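Local coordinates for methylornithine synthase PylB (Methanosarcina barkeri, PDB 3T7V), which catalyses the radical-based isomerisation of L-lysine to (3R)-3-methyl-D-ornithine, a step in pyrrolysine biosynthesis, using a [4Fe-4S] cluster and S-adenosylmethionine, at residues D232-M237 and L267-R272; S45-V50 and I261-R266; L240-T245 and G309-D314. All blocks are in the same frame, centred on the assembly; numbering follows the deposited sequence.

Interactions 1 and 2 share helix 258-268, and their centres lie about 9 Å apart. They are joined by a probable hydrogen bond from R266 NH1 to R272 O (2.8 Å). P270 CB also packs on V50 CG1 at 3.4 Å. Interaction 3 lies on the other side of the chain's centre, about 24 Å from interaction 1 and 27 Å from interaction 2, centre to centre. Segments 232-237 and 240-245 nevertheless follow closely in sequence, so one run of chain passes from the barrel wall to the cofactor. R235 in interaction 1 holds the product, 5-amino-D-isoleucine. L240 in interaction 3 holds S-adenosylmethionine. Interaction 2 is packing at the outside of the barrel.

Interaction 1 of 3, residues D232-M237 and L267-R272; sequences DMVRVM and LMFPKR. With MD0 (5-amino-D-isoleucine), chain D.
Strand 233-238, with D232 just ahead of it, runs past the type I turn F269-R272 that follows helix 258-268. The turn is closed by R272 N bonding to F269 O at 3.1 Å. V234 is the apolar half of the contact. Its CG1 stands over the centre of the F269 ring, 4.1 Å from the centroid and 6° off the normal, a CH-pi contact. Its CG2 lies at the CG-CD1 rim of the same face, 3.9 Å from F269 CD1. The polar half is a salt bridge between D232 OD1 and R272 NH1, long at 3.3 Å. The carboxylate and guanidinium planes stand 83° apart, so this is a single-point pairing. R272 bends at chi2 (-64°), which lays its CD beside the carbonyl of D232, 3.8 Å from D232 O. A water donates to D232 O (2.8 Å) and is weakly held by R272 NH1. Each charge has another partner: D232 OD2 accepts from V204 N, and R272 NH2 pairs with D230. R235, next along the strand, points into the barrel. Its NH1 and NH2 grip both carboxylate oxygens of 5-amino-D-isoleucine, NH2 reaching atom O at 3.0 Å, while its NE is salt-bridged to E205. Strand 203-210 pairs with this strand along one edge. On the other, V234 bonds through its backbone to L273, just past the turn, while V236 packs under helix 258-268.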
# COMPACT_ATOMS: atom_id res chain seq x y z
N ASP A 232 2.24 6.26 -9.57
CA ASP A 232 3.58 5.63 -9.57
C ASP A 232 3.61 4.24 -8.94
O ASP A 232 4.47 3.42 -9.26
CB ASP A 232 4.55 6.57 -8.87
CG ASP A 232 4.53 7.93 -9.51
OD1 ASP A 232 5.22 8.05 -10.55
OD2 ASP A 232 3.74 8.87 -9.10
N MET A 233 2.63 3.96 -8.08
CA MET A 233 2.52 2.72 -7.34
C MET A 233 1.02 2.46 -7.23
O MET A 233 0.21 3.38 -7.04
CB MET A 233 3.16 2.87 -5.93
CG MET A 233 3.13 1.59 -5.13
SD MET A 233 4.19 1.85 -3.69
CE MET A 233 3.95 0.34 -2.87
N VAL A 234 0.67 1.18 -7.44
CA VAL A 234 -0.76 0.78 -7.37
C VAL A 234 -0.81 -0.47 -6.53
O VAL A 234 0.03 -1.39 -6.64
CB VAL A 234 -1.38 0.45 -8.77
CG1 VAL A 234 -1.51 1.79 -9.56
CG2 VAL A 234 -0.49 -0.50 -9.54
N ARG A 235 -1.82 -0.52 -5.68
CA ARG A 235 -1.98 -1.67 -4.80
C ARG A 235 -3.38 -2.21 -4.72
O ARG A 235 -4.38 -1.50 -5.01
CB ARG A 235 -1.42 -1.40 -3.42
CG ARG A 235 -2.29 -0.66 -2.56
CD ARG A 235 -1.99 -0.87 -1.03
NE ARG A 235 -0.60 -0.47 -0.71
CZ ARG A 235 0.06 -0.89 0.37
NH1 ARG A 235 -0.53 -1.77 1.22
NH2 ARG A 235 1.30 -0.49 0.55
N VAL A 236 -3.45 -3.45 -4.29
CA VAL A 236 -4.74 -4.04 -3.87
C VAL A 236 -4.52 -4.69 -2.52
O VAL A 236 -3.47 -5.33 -2.30
CB VAL A 236 -5.30 -4.98 -4.96
CG1 VAL A 236 -4.18 -5.99 -5.32
CG2 VAL A 236 -6.54 -5.69 -4.45
N MET A 237 -5.45 -4.49 -1.61
CA MET A 237 -5.45 -5.21 -0.33
C MET A 237 -6.69 -6.03 -0.14
O MET A 237 -7.80 -5.53 -0.47
CB MET A 237 -5.32 -4.19 0.80
CG MET A 237 -4.07 -3.35 0.61
SD MET A 237 -3.81 -2.30 2.00
CE MET A 237 -3.56 -3.29 3.55
N LEU A 267 -0.08 -6.59 -15.24
CA LEU A 267 -0.25 -6.65 -16.68
C LEU A 267 -0.75 -5.29 -17.21
O LEU A 267 -0.57 -4.98 -18.36
CB LEU A 267 -1.20 -7.80 -17.05
CG LEU A 267 -0.68 -9.22 -16.71
CD1 LEU A 267 -1.71 -10.32 -16.99
CD2 LEU A 267 0.56 -9.53 -17.52
N MET A 268 -1.48 -4.53 -16.39
CA MET A 268 -1.96 -3.20 -16.72
C MET A 268 -0.94 -2.07 -16.51
O MET A 268 -1.00 -1.07 -17.20
CB MET A 268 -3.19 -2.81 -15.87
CG MET A 268 -4.41 -3.64 -16.24
SD MET A 268 -5.80 -3.00 -15.22
CE MET A 268 -6.01 -1.29 -15.85
N PHE A 269 -0.10 -2.18 -15.46
CA PHE A 269 0.88 -1.19 -15.11
C PHE A 269 2.26 -1.85 -15.06
O PHE A 269 2.90 -2.02 -13.98
CB PHE A 269 0.56 -0.66 -13.69
CG PHE A 269 -0.80 -0.05 -13.56
CD1 PHE A 269 -1.90 -0.75 -13.12
CD2 PHE A 269 -0.94 1.37 -13.78
CE1 PHE A 269 -3.19 -0.14 -13.01
CE2 PHE A 269 -2.21 1.95 -13.67
CZ PHE A 269 -3.33 1.22 -13.28
N PRO A 270 2.78 -2.31 -16.18
CA PRO A 270 3.90 -3.20 -16.20
C PRO A 270 5.18 -2.59 -15.57
O PRO A 270 5.98 -3.34 -15.00
CB PRO A 270 4.10 -3.54 -17.69
CG PRO A 270 3.32 -2.48 -18.38
CD PRO A 270 2.17 -2.13 -17.51
N LYS A 271 5.32 -1.26 -15.65
CA LYS A 271 6.56 -0.60 -15.21
C LYS A 271 6.43 -0.04 -13.80
O LYS A 271 7.36 0.66 -13.36
CB LYS A 271 6.87 0.54 -16.16
CG LYS A 271 7.22 0.02 -17.57
CD LYS A 271 7.45 1.17 -18.59
CE LYS A 271 7.62 0.66 -20.01
NZ LYS A 271 8.18 1.70 -20.92
N ARG A 272 5.27 -0.27 -13.13
CA ARG A 272 5.02 0.48 -11.85
C ARG A 272 5.38 -0.38 -10.64
O ARG A 272 5.68 -1.56 -10.72
CB ARG A 272 3.57 0.98 -11.81
CG ARG A 272 3.24 1.89 -13.05
CD ARG A 272 4.10 3.14 -13.00
NE ARG A 272 3.69 4.15 -13.94
CZ ARG A 272 4.13 5.41 -13.93
NH1 ARG A 272 5.01 5.81 -13.02
NH2 ARG A 272 3.68 6.26 -14.84
C MD0 D . 0.91 -1.68 4.20
N MD0 D . 0.30 -1.73 6.55
O MD0 D . 1.76 -1.31 3.36
CA MD0 D . 0.72 -0.88 5.45
CB MD0 D . -0.33 0.25 5.21
CD MD0 D . -0.40 2.63 4.20
NE MD0 D . 0.24 3.49 3.22
CG MD0 D . 0.25 1.25 4.17
CG2 MD0 D . -1.71 -0.26 4.72
OXT MD0 D . 0.22 -2.69 4.06
O HOH W 1 6.75 4.04 -10.83

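Interaction 2 of 3, residues S45-V50 and I261-R266; sequences SAARKV and IISVLR
A47 and V50 of helix 37-55 pack on S263 and R266 of helix 258-268. The axes of the two segments approach to 8.7 Å, with 41° between their directions. Small residues allow this approach. A47 CB sits 3.7 Å from S263 CA and equally near S263 CB, and this is where the two backbones come nearest. S263 OG also touches the A47 methyl, and it is hydrogen-bonded to A292 O.

R266 carries the rest of the contact. Its CB lies 4.0 Å from A47 CB. With CG anti to the backbone N (chi1 176°), the chain leaves toward helix 37-55 and CG meets A47 O at 3.4 Å. The chain then bends twice, at chi2 (55°) and chi3. CD comes to 4.0 Å from V50 CG1, and V50 and R266 run alongside in opposite senses. The same V50 methyl is 3.8 Å from R266 O. Beyond CD the arginine leaves the helix pair. NE donates to G293 O, and NH1 to P270 O and probably R272 O. The aliphatic part of R266 is thus a packing surface. NE and NH1 are satisfied by backbone oxygens, which should limit the turning of the group. These bonds tie the turn after helix 258-268 to the loop that leads to strand 296-300. R51 and F55 of helix 37-55 also touch R266.

No hydrogen bond crosses between the two segments; the helices meet by close packing alone. Helix 258-268 follows strand 233-238 and belongs to the outer helical layer of the TIM barrel. Helix 37-55 lies against that layer from outside, in the part of the chain that leads into strand 58-68, the first of the barrel.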
# COMPACT_ATOMS: atom_id res chain seq x y z
N SER A 45 2.26 -16.65 -13.77
CA SER A 45 3.45 -16.78 -14.61
C SER A 45 3.56 -15.62 -15.60
O SER A 45 4.65 -15.09 -15.80
CB SER A 45 3.38 -18.12 -15.41
OG SER A 45 4.55 -18.21 -16.19
N ALA A 46 2.45 -15.22 -16.23
CA ALA A 46 2.51 -14.09 -17.14
C ALA A 46 2.96 -12.80 -16.42
O ALA A 46 3.76 -12.00 -16.93
CB ALA A 46 1.13 -13.87 -17.84
N ALA A 47 2.33 -12.56 -15.27
CA ALA A 47 2.74 -11.36 -14.51
C ALA A 47 4.20 -11.45 -14.05
O ALA A 47 4.89 -10.42 -14.05
CB ALA A 47 1.79 -11.21 -13.32
N ARG A 48 4.70 -12.61 -13.65
CA ARG A 48 6.12 -12.66 -13.29
C ARG A 48 7.01 -12.40 -14.53
O ARG A 48 8.06 -11.78 -14.39
CB ARG A 48 6.45 -14.03 -12.71
CG ARG A 48 5.87 -14.33 -11.35
CD ARG A 48 6.53 -15.55 -10.68
NE ARG A 48 6.36 -16.80 -11.48
CZ ARG A 48 5.35 -17.63 -11.37
NH1 ARG A 48 4.32 -17.37 -10.54
NH2 ARG A 48 5.34 -18.73 -12.14
N LYS A 49 6.62 -12.85 -15.73
CA LYS A 49 7.42 -12.54 -16.90
C LYS A 49 7.57 -11.03 -17.12
O LYS A 49 8.64 -10.49 -17.40
CB LYS A 49 6.77 -13.15 -18.15
CG LYS A 49 7.66 -13.07 -19.41
CD LYS A 49 7.03 -13.64 -20.67
CE LYS A 49 6.89 -15.15 -20.60
NZ LYS A 49 6.01 -15.67 -21.71
N VAL A 50 6.46 -10.31 -16.93
CA VAL A 50 6.44 -8.86 -17.13
C VAL A 50 7.28 -8.23 -16.03
O VAL A 50 8.16 -7.40 -16.32
CB VAL A 50 4.96 -8.31 -17.08
CG1 VAL A 50 4.97 -6.80 -17.22
CG2 VAL A 50 4.19 -8.92 -18.24
N ILE A 261 -5.71 -10.02 -8.62
CA ILE A 261 -5.72 -8.63 -8.99
C ILE A 261 -4.31 -8.07 -9.06
O ILE A 261 -4.02 -7.21 -9.87
CB ILE A 261 -6.59 -7.81 -8.02
CG1 ILE A 261 -8.08 -8.26 -8.20
CG2 ILE A 261 -6.50 -6.27 -8.23
CD1 ILE A 261 -8.90 -7.77 -7.05
N ILE A 262 -3.40 -8.56 -8.20
CA ILE A 262 -1.94 -8.17 -8.33
C ILE A 262 -1.42 -8.50 -9.73
O ILE A 262 -0.74 -7.69 -10.36
CB ILE A 262 -1.07 -8.79 -7.24
CG1 ILE A 262 -1.33 -8.13 -5.90
CG2 ILE A 262 0.40 -8.68 -7.63
CD1 ILE A 262 -0.68 -8.88 -4.76
N SER A 263 -1.77 -9.73 -10.19
CA SER A 263 -1.28 -10.09 -11.54
C SER A 263 -1.91 -9.21 -12.60
O SER A 263 -1.22 -8.77 -13.50
CB SER A 263 -1.62 -11.53 -11.84
OG SER A 263 -0.98 -12.40 -10.92
N VAL A 264 -3.20 -8.90 -12.47
CA VAL A 264 -3.83 -8.02 -13.45
C VAL A 264 -3.20 -6.63 -13.38
O VAL A 264 -2.94 -5.99 -14.41
CB VAL A 264 -5.36 -7.97 -13.17
CG1 VAL A 264 -5.98 -6.87 -14.01
CG2 VAL A 264 -5.97 -9.32 -13.58
N LEU A 265 -2.90 -6.13 -12.16
CA LEU A 265 -2.24 -4.81 -12.06
C LEU A 265 -0.89 -4.83 -12.75
O LEU A 265 -0.47 -3.82 -13.32
CB LEU A 265 -1.98 -4.44 -10.55
CG LEU A 265 -3.29 -3.95 -9.86
CD1 LEU A 265 -3.00 -3.84 -8.32
CD2 LEU A 265 -3.79 -2.63 -10.38
N ARG A 266 -0.17 -5.93 -12.58
CA ARG A 266 1.17 -6.00 -13.26
C ARG A 266 1.01 -5.99 -14.78
O ARG A 266 1.85 -5.38 -15.49
CB ARG A 266 1.92 -7.23 -12.81
CG ARG A 266 3.27 -7.51 -13.49
CD ARG A 266 4.21 -6.31 -13.37
NE ARG A 266 4.63 -6.14 -11.99
CZ ARG A 266 5.14 -5.00 -11.50
NH1 ARG A 266 5.31 -3.93 -12.24
NH2 ARG A 266 5.39 -4.91 -10.19

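Interaction 3 of 3, residues L240-T245 and G309-D314; sequences LPQEGT and GVANYD. With SAM (S-adenosylmethionine), chain C.
The amide of Q242 meets A311 O at one edge: NE2 donates at 2.9 Å, in the carbonyl plane and on a lone pair, though A311 O is tilted 19° from the amide plane. NE2 also donates to L240 O at 3.0 Å, from above that carbonyl plane. At the other end of the amide, OE1 accepts from a water that also contacts V310 O. The adenine of S-adenosylmethionine is the second flat group. A311 CB lies over one face of its six-membered ring, 3.8 Å from N1, and V310 CG1 comes to C8 on the same side at 3.3 Å. At the adenine edge, L240 N donates to N1 (3.1 Å) and N6 donates to L240 O (2.9 Å). L240 CD1 reaches the opposite segment, packing on Y313 CB at 3.7 Å and, farther, on A311 CB. Q242 bends at chi2 (-68°), which brings NE2 back to both carbonyls. A leucine here would probably leave A311 O and the water without their Q242 partners and remove the second donor to L240 O. L240 O takes two donors, and its residue's backbone reads the adenine edge as a base-pairing partner would.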
# COMPACT_ATOMS: atom_id res chain seq x y z
N LEU A 240 -9.76 -7.35 5.50
CA LEU A 240 -9.85 -8.28 6.68
C LEU A 240 -10.85 -7.62 7.60
O LEU A 240 -10.56 -6.54 8.18
CB LEU A 240 -8.48 -8.27 7.36
CG LEU A 240 -7.32 -8.93 6.57
CD1 LEU A 240 -6.07 -9.22 7.47
CD2 LEU A 240 -7.71 -10.19 5.78
N PRO A 241 -12.01 -8.21 7.85
CA PRO A 241 -13.04 -7.56 8.75
C PRO A 241 -12.46 -7.44 10.17
O PRO A 241 -11.68 -8.32 10.66
CB PRO A 241 -14.22 -8.60 8.75
CG PRO A 241 -14.06 -9.20 7.38
CD PRO A 241 -12.53 -9.44 7.20
N GLN A 242 -12.77 -6.29 10.77
CA GLN A 242 -12.13 -5.93 12.05
C GLN A 242 -13.20 -5.88 13.15
O GLN A 242 -14.30 -5.36 12.97
CB GLN A 242 -11.53 -4.49 11.92
CG GLN A 242 -10.43 -4.43 10.83
CD GLN A 242 -9.16 -5.22 11.23
OE1 GLN A 242 -8.71 -5.19 12.40
NE2 GLN A 242 -8.49 -5.84 10.25
N GLU A 243 -12.79 -6.25 14.35
CA GLU A 243 -13.67 -6.22 15.55
C GLU A 243 -14.11 -4.79 15.84
O GLU A 243 -13.32 -3.85 15.77
CB GLU A 243 -12.87 -6.84 16.74
CG GLU A 243 -13.65 -6.81 18.03
CD GLU A 243 -12.92 -7.46 19.19
OE1 GLU A 243 -11.85 -6.97 19.62
OE2 GLU A 243 -13.45 -8.45 19.72
N GLY A 244 -15.42 -4.60 16.11
CA GLY A 244 -15.86 -3.33 16.58
C GLY A 244 -16.23 -2.39 15.48
O GLY A 244 -16.64 -1.28 15.76
N THR A 245 -16.12 -2.84 14.21
CA THR A 245 -16.49 -1.94 13.10
C THR A 245 -17.84 -2.36 12.49
O THR A 245 -18.28 -3.51 12.70
CB THR A 245 -15.45 -2.04 11.95
OG1 THR A 245 -15.46 -3.36 11.40
CG2 THR A 245 -14.05 -1.64 12.54
N GLY A 309 0.42 -2.61 12.47
CA GLY A 309 0.02 -2.51 11.04
C GLY A 309 -1.38 -1.87 11.03
O GLY A 309 -1.87 -1.31 12.01
N VAL A 310 -2.06 -2.00 9.91
CA VAL A 310 -3.46 -1.45 9.77
C VAL A 310 -4.49 -2.57 9.77
O VAL A 310 -5.48 -2.48 10.55
CB VAL A 310 -3.62 -0.59 8.47
CG1 VAL A 310 -5.05 -0.03 8.42
CG2 VAL A 310 -2.57 0.55 8.54
N ALA A 311 -4.27 -3.59 8.97
CA ALA A 311 -5.18 -4.75 8.95
C ALA A 311 -4.81 -5.74 10.05
O ALA A 311 -5.69 -6.45 10.59
CB ALA A 311 -5.18 -5.38 7.57
N ASN A 312 -3.49 -5.86 10.35
CA ASN A 312 -3.06 -6.63 11.55
C ASN A 312 -3.54 -8.10 11.49
O ASN A 312 -4.17 -8.56 12.43
CB ASN A 312 -3.44 -5.93 12.89
CG ASN A 312 -2.77 -4.60 13.04
OD1 ASN A 312 -3.47 -3.55 13.10
ND2 ASN A 312 -1.49 -4.60 13.04
N TYR A 313 -3.19 -8.80 10.42
CA TYR A 313 -3.59 -10.23 10.32
C TYR A 313 -3.06 -11.05 11.50
O TYR A 313 -3.68 -12.07 11.87
CB TYR A 313 -3.11 -10.87 9.00
CG TYR A 313 -1.72 -11.44 9.15
CD1 TYR A 313 -1.55 -12.83 9.38
CD2 TYR A 313 -0.56 -10.64 9.10
CE1 TYR A 313 -0.28 -13.37 9.58
CE2 TYR A 313 0.71 -11.17 9.30
CZ TYR A 313 0.83 -12.53 9.58
OH TYR A 313 2.09 -13.05 9.80
N ASP A 314 -1.93 -10.60 12.09
CA ASP A 314 -1.21 -11.25 13.15
C ASP A 314 -1.52 -10.73 14.55
O ASP A 314 -0.74 -10.97 15.47
CB ASP A 314 0.30 -11.17 12.84
CG ASP A 314 0.80 -9.73 12.52
OD1 ASP A 314 -0.03 -8.77 12.41
OD2 ASP A 314 2.01 -9.61 12.27
N SAM C . -5.70 7.34 7.58
CA SAM C . -5.09 7.47 6.34
C SAM C . -5.92 7.06 5.19
O SAM C . -7.04 6.55 5.38
OXT SAM C . -5.48 7.36 4.02
CB SAM C . -4.16 6.51 6.11
CG SAM C . -4.36 5.10 6.50
SD SAM C . -4.11 3.94 5.09
CE SAM C . -2.70 3.02 5.65
C5' SAM C . -5.41 2.76 5.39
C4' SAM C . -5.79 2.12 4.27
O4' SAM C . -5.41 0.78 5.00
C3' SAM C . -7.04 2.27 3.86
O3' SAM C . -6.65 3.05 2.73
C2' SAM C . -7.13 0.81 3.40
O2' SAM C . -6.81 0.62 1.98
C1' SAM C . -6.27 -0.11 4.28
N9 SAM C . -7.12 -0.75 5.34
C8 SAM C . -7.73 -0.20 6.44
N7 SAM C . -8.43 -1.14 7.06
C5 SAM C . -8.26 -2.32 6.37
C6 SAM C . -8.81 -3.60 6.53
N6 SAM C . -9.66 -3.90 7.51
N1 SAM C . -8.41 -4.57 5.69
C2 SAM C . -7.56 -4.31 4.66
N3 SAM C . -7.10 -3.06 4.41
C4 SAM C . -7.44 -2.08 5.30
O HOH W 2 -6.32 -3.73 12.84